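Local coordinates for protein allantoin racemase (Pseudomonas fluorescens, PDB 5LG5) that racemizes allantoin, interconverting its two enantiomers, and as a member of the HyuE family probably acts on other 5-substituted hydantoins, at residues S50-V61 / G77-L88. Sequence-based numbering, arbitrary orientation.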
loop_
_atom_site.group_PDB
_atom_site.type_symbol
_atom_site.label_atom_id
_atom_site.label_comp_id
_atom_site.label_asym_id
_atom_site.label_seq_id
_atom_site.Cartn_x
_atom_site.Cartn_y
_atom_site.Cartn_z
ATOM N N SER E 50 27.152 4.432 3.286
ATOM C CA SER E 50 26.375 4.501 2.045
ATOM C C SER E 50 26.295 5.931 1.515
ATOM O O SER E 50 26.494 6.177 0.317
ATOM C CB SER E 50 24.971 3.923 2.235
ATOM O OG SER E 50 24.205 4.103 1.051
ATOM N N TYR E 51 26.003 6.869 2.411
ATOM C CA TYR E 51 25.970 8.285 2.037
ATOM C C TYR E 51 27.347 8.754 1.593
ATOM O O TYR E 51 27.491 9.538 0.647
ATOM C CB TYR E 51 25.470 9.128 3.206
ATOM C CG TYR E 51 23.961 9.177 3.313
ATOM C CD1 TYR E 51 23.182 9.573 2.231
ATOM C CD2 TYR E 51 23.317 8.802 4.483
ATOM C CE1 TYR E 51 21.800 9.623 2.323
ATOM C CE2 TYR E 51 21.922 8.841 4.587
ATOM C CZ TYR E 51 21.175 9.252 3.501
ATOM O OH TYR E 51 19.801 9.298 3.591
ATOM N N LEU E 52 28.364 8.265 2.291
ATOM C CA LEU E 52 29.735 8.541 1.902
ATOM C C LEU E 52 30.019 7.976 0.526
ATOM O O LEU E 52 30.612 8.632 -0.323
ATOM C CB LEU E 52 30.687 7.941 2.934
ATOM C CG LEU E 52 32.176 8.171 2.671
ATOM C CD1 LEU E 52 32.449 9.646 2.451
ATOM C CD2 LEU E 52 32.978 7.610 3.850
ATOM N N ALA E 53 29.590 6.746 0.289
ATOM C CA ALA E 53 29.809 6.161 -1.023
ATOM C C ALA E 53 29.065 6.934 -2.125
ATOM O O ALA E 53 29.589 7.104 -3.228
ATOM C CB ALA E 53 29.398 4.692 -1.013
ATOM N N ALA E 54 27.862 7.435 -1.826
ATOM C CA ALA E 54 27.099 8.181 -2.836
ATOM C C ALA E 54 27.911 9.317 -3.436
ATOM O O ALA E 54 28.022 9.443 -4.651
ATOM C CB ALA E 54 25.794 8.742 -2.238
ATOM N N ILE E 55 28.484 10.135 -2.566
ATOM C CA ILE E 55 29.264 11.295 -2.990
ATOM C C ILE E 55 30.560 10.877 -3.644
ATOM O O ILE E 55 30.990 11.467 -4.630
ATOM C CB ILE E 55 29.595 12.219 -1.794
ATOM C CG1 ILE E 55 28.317 12.840 -1.266
ATOM C CG2 ILE E 55 30.511 13.350 -2.231
ATOM C CD1 ILE E 55 27.530 13.464 -2.391
ATOM N N ALA E 56 31.192 9.865 -3.060
ATOM C CA ALA E 56 32.440 9.330 -3.594
ATOM C C ALA E 56 32.268 8.860 -5.026
ATOM O O ALA E 56 33.099 9.160 -5.881
ATOM C CB ALA E 56 32.938 8.193 -2.718
ATOM N N VAL E 57 31.187 8.122 -5.283
ATOM C CA VAL E 57 30.923 7.586 -6.616
ATOM C C VAL E 57 30.665 8.716 -7.605
ATOM O O VAL E 57 31.205 8.733 -8.711
ATOM C CB VAL E 57 29.730 6.579 -6.594
ATOM C CG1 VAL E 57 29.226 6.289 -8.006
ATOM C CG2 VAL E 57 30.136 5.278 -5.882
ATOM N N MET E 58 29.830 9.665 -7.193
ATOM C CA MET E 58 29.546 10.838 -8.014
ATOM C C MET E 58 30.827 11.596 -8.354
ATOM O O MET E 58 31.079 11.951 -9.508
ATOM C CB MET E 58 28.551 11.757 -7.291
ATOM C CG MET E 58 27.103 11.289 -7.345
ATOM S SD MET E 58 25.983 12.452 -6.522
ATOM C CE MET E 58 25.629 11.490 -5.063
ATOM N N ASP E 59 31.643 11.806 -7.332
ATOM C CA ASP E 59 32.958 12.424 -7.488
ATOM C C ASP E 59 33.831 11.678 -8.514
ATOM O O ASP E 59 34.398 12.271 -9.439
ATOM C CB ASP E 59 33.647 12.467 -6.115
ATOM C CG ASP E 59 35.053 13.058 -6.175
ATOM O OD1 ASP E 59 36.047 12.328 -5.930
ATOM O OD2 ASP E 59 35.149 14.268 -6.446
ATOM N N ARG E 60 33.899 10.359 -8.366
ATOM C CA ARG E 60 34.750 9.518 -9.215
ATOM C C ARG E 60 34.327 9.560 -10.674
ATOM O O ARG E 60 35.153 9.581 -11.586
ATOM C CB ARG E 60 34.726 8.073 -8.714
ATOM C CG ARG E 60 35.794 7.155 -9.309
ATOM C CD ARG E 60 37.197 7.742 -9.189
ATOM N NE ARG E 60 38.151 7.184 -10.151
ATOM C CZ ARG E 60 38.319 7.599 -11.405
ATOM N NH1 ARG E 60 37.570 8.573 -11.907
ATOM N NH2 ARG E 60 39.235 7.019 -12.165
ATOM N N VAL E 61 33.021 9.543 -10.888
ATOM C CA VAL E 61 32.475 9.555 -12.232
ATOM C C VAL E 61 32.685 10.915 -12.900
ATOM O O VAL E 61 33.029 10.994 -14.083
ATOM C CB VAL E 61 30.982 9.144 -12.215
ATOM C CG1 VAL E 61 30.328 9.387 -13.578
ATOM C CG2 VAL E 61 30.855 7.674 -11.752
ATOM N N GLY E 77 22.225 -1.701 -2.576
ATOM C CA GLY E 77 21.442 -1.034 -1.549
ATOM C C GLY E 77 22.039 0.279 -1.071
ATOM O O GLY E 77 21.686 0.764 0.006
ATOM N N GLU E 78 22.974 0.832 -1.839
ATOM C CA GLU E 78 23.541 2.146 -1.514
ATOM C C GLU E 78 22.838 3.315 -2.171
ATOM O O GLU E 78 22.150 3.174 -3.177
ATOM C CB GLU E 78 25.043 2.232 -1.818
ATOM C CG GLU E 78 25.895 1.462 -0.860
ATOM C CD GLU E 78 25.788 -0.028 -1.047
ATOM O OE1 GLU E 78 25.657 -0.457 -2.216
ATOM O OE2 GLU E 78 25.825 -0.764 -0.026
ATOM N N HIS E 79 23.059 4.482 -1.586
ATOM C CA HIS E 79 22.522 5.712 -2.109
ATOM C C HIS E 79 23.379 6.194 -3.260
ATOM O O HIS E 79 24.491 5.696 -3.481
ATOM C CB HIS E 79 22.523 6.776 -1.021
ATOM C CG HIS E 79 21.513 6.543 0.059
ATOM N ND1 HIS E 79 20.163 6.626 -0.157
ATOM C CD2 HIS E 79 21.672 6.275 1.384
ATOM C CE1 HIS E 79 19.516 6.399 0.980
ATOM N NE2 HIS E 79 20.413 6.184 1.922
ATOM N N GLY E 80 22.850 7.173 -3.993
ATOM C CA GLY E 80 23.638 7.935 -4.937
ATOM C C GLY E 80 23.182 7.928 -6.380
ATOM O O GLY E 80 23.453 8.885 -7.107
ATOM N N ARG E 81 22.472 6.878 -6.787
ATOM C CA ARG E 81 22.035 6.743 -8.175
ATOM C C ARG E 81 21.359 8.010 -8.703
ATOM O O ARG E 81 21.675 8.479 -9.796
ATOM C CB ARG E 81 21.082 5.551 -8.351
ATOM C CG ARG E 81 20.238 5.662 -9.630
ATOM C CD ARG E 81 19.256 4.544 -9.806
ATOM N NE ARG E 81 18.279 4.466 -8.717
ATOM C CZ ARG E 81 17.245 5.286 -8.546
ATOM N NH1 ARG E 81 17.021 6.294 -9.378
ATOM N NH2 ARG E 81 16.417 5.089 -7.530
ATOM N N GLU E 82 20.444 8.565 -7.911
ATOM C CA GLU E 82 19.670 9.726 -8.335
ATOM C C GLU E 82 20.563 10.925 -8.607
ATOM O O GLU E 82 20.288 11.708 -9.509
ATOM C CB GLU E 82 18.626 10.113 -7.284
ATOM C CG GLU E 82 17.641 9.024 -6.886
ATOM C CD GLU E 82 18.053 8.305 -5.608
ATOM O OE1 GLU E 82 19.272 8.148 -5.357
ATOM O OE2 GLU E 82 17.147 7.955 -4.821
ATOM N N GLY E 83 21.636 11.049 -7.830
ATOM C CA GLY E 83 22.603 12.121 -8.018
ATOM C C GLY E 83 23.316 11.990 -9.347
ATOM O O GLY E 83 23.449 12.969 -10.095
ATOM N N LEU E 84 23.782 10.779 -9.642
ATOM C CA LEU E 84 24.398 10.505 -10.946
ATOM C C LEU E 84 23.437 10.866 -12.069
ATOM O O LEU E 84 23.838 11.463 -13.069
ATOM C CB LEU E 84 24.766 9.027 -11.089
ATOM C CG LEU E 84 26.206 8.516 -10.907
ATOM C CD1 LEU E 84 27.200 9.630 -10.608
ATOM C CD2 LEU E 84 26.259 7.408 -9.863
ATOM N N GLN E 85 22.171 10.481 -11.905
ATOM C CA GLN E 85 21.153 10.747 -12.923
ATOM C C GLN E 85 20.969 12.234 -13.217
ATOM O O GLN E 85 20.669 12.618 -14.352
ATOM C CB GLN E 85 19.820 10.079 -12.563
ATOM C CG GLN E 85 19.827 8.545 -12.761
ATOM C CD GLN E 85 18.532 7.898 -12.321
ATOM O OE1 GLN E 85 18.154 7.998 -11.157
ATOM N NE2 GLN E 85 17.834 7.244 -13.253
ATOM N N GLU E 86 21.131 13.073 -12.202
ATOM C CA GLU E 86 21.061 14.524 -12.417
ATOM C C GLU E 86 22.313 14.991 -13.111
ATOM O O GLU E 86 22.260 15.787 -14.041
ATOM C CB GLU E 86 20.959 15.258 -11.093
ATOM C CG GLU E 86 19.621 15.159 -10.428
ATOM C CD GLU E 86 19.527 16.074 -9.238
ATOM O OE1 GLU E 86 20.558 16.712 -8.906
ATOM O OE2 GLU E 86 18.440 16.121 -8.620
ATOM N N LEU E 87 23.451 14.497 -12.621
ATOM C CA LEU E 87 24.750 14.921 -13.114
ATOM C C LEU E 87 24.994 14.504 -14.559
ATOM O O LEU E 87 25.644 15.228 -15.313
ATOM C CB LEU E 87 25.849 14.342 -12.225
ATOM C CG LEU E 87 25.877 14.937 -10.814
ATOM C CD1 LEU E 87 26.824 14.142 -9.950
ATOM C CD2 LEU E 87 26.304 16.410 -10.886
ATOM N N LEU E 88 24.464 13.345 -14.947
ATOM C CA LEU E 88 24.820 12.756 -16.236
ATOM C C LEU E 88 23.711 12.853 -17.284
ATOM O O LEU E 88 22.538 12.934 -16.939
ATOM C CB LEU E 88 25.199 11.294 -16.025
ATOM C CG LEU E 88 26.406 11.063 -15.122
ATOM C CD1 LEU E 88 26.553 9.577 -14.803
ATOM C CD2 LEU E 88 27.622 11.569 -15.873
HETATM O O HOH W 1 21.613 3.218 1.804
#
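S50 and G77 are bridged by a water that donates to G77 O and lies 2.8 Å from S50 OG. S50 OG, small enough to sit against E78 CA and swung anti to its own backbone N (chi1 175°), accepts the N-H of H79 N at 2.9 Å in a fairly straight bond. H79 lays its imidazole on the phenol of Y51 in an offset stack, planes only 7° apart and centroids separated by 4.2 Å; CD2 lies over the tyrosine face near CE1, and NE2 near CZ. Since Y51 OH also bonds E82 of the second subunit, an alanine here would probably leave the imidazole without its stacking partner and that carboxylate without this hydroxyl. At the N-cap, G80 comes against A54, whose CB is 3.5 Å from G80 CA; a side chain on this glycine would collide with A54 CA. G83 has no side chain, and M58 SD lies 3.7 Å from G83 CA, where a CB would run into the sulfur. L84 spreads its two methyls, CD1 on M58 CG and CD2 on V57 CG1, while L87 crosses M58 at roughly a right angle and L88 CD1 meets V61 CG1. The helices, 25° from parallel with axes 9.4 Å apart, pack side by side against strand 70-74, which lies between them in sequence, in an α/β domain with a parallel sheet, as expected of the Asp/Glu/hydantoin racemase fold.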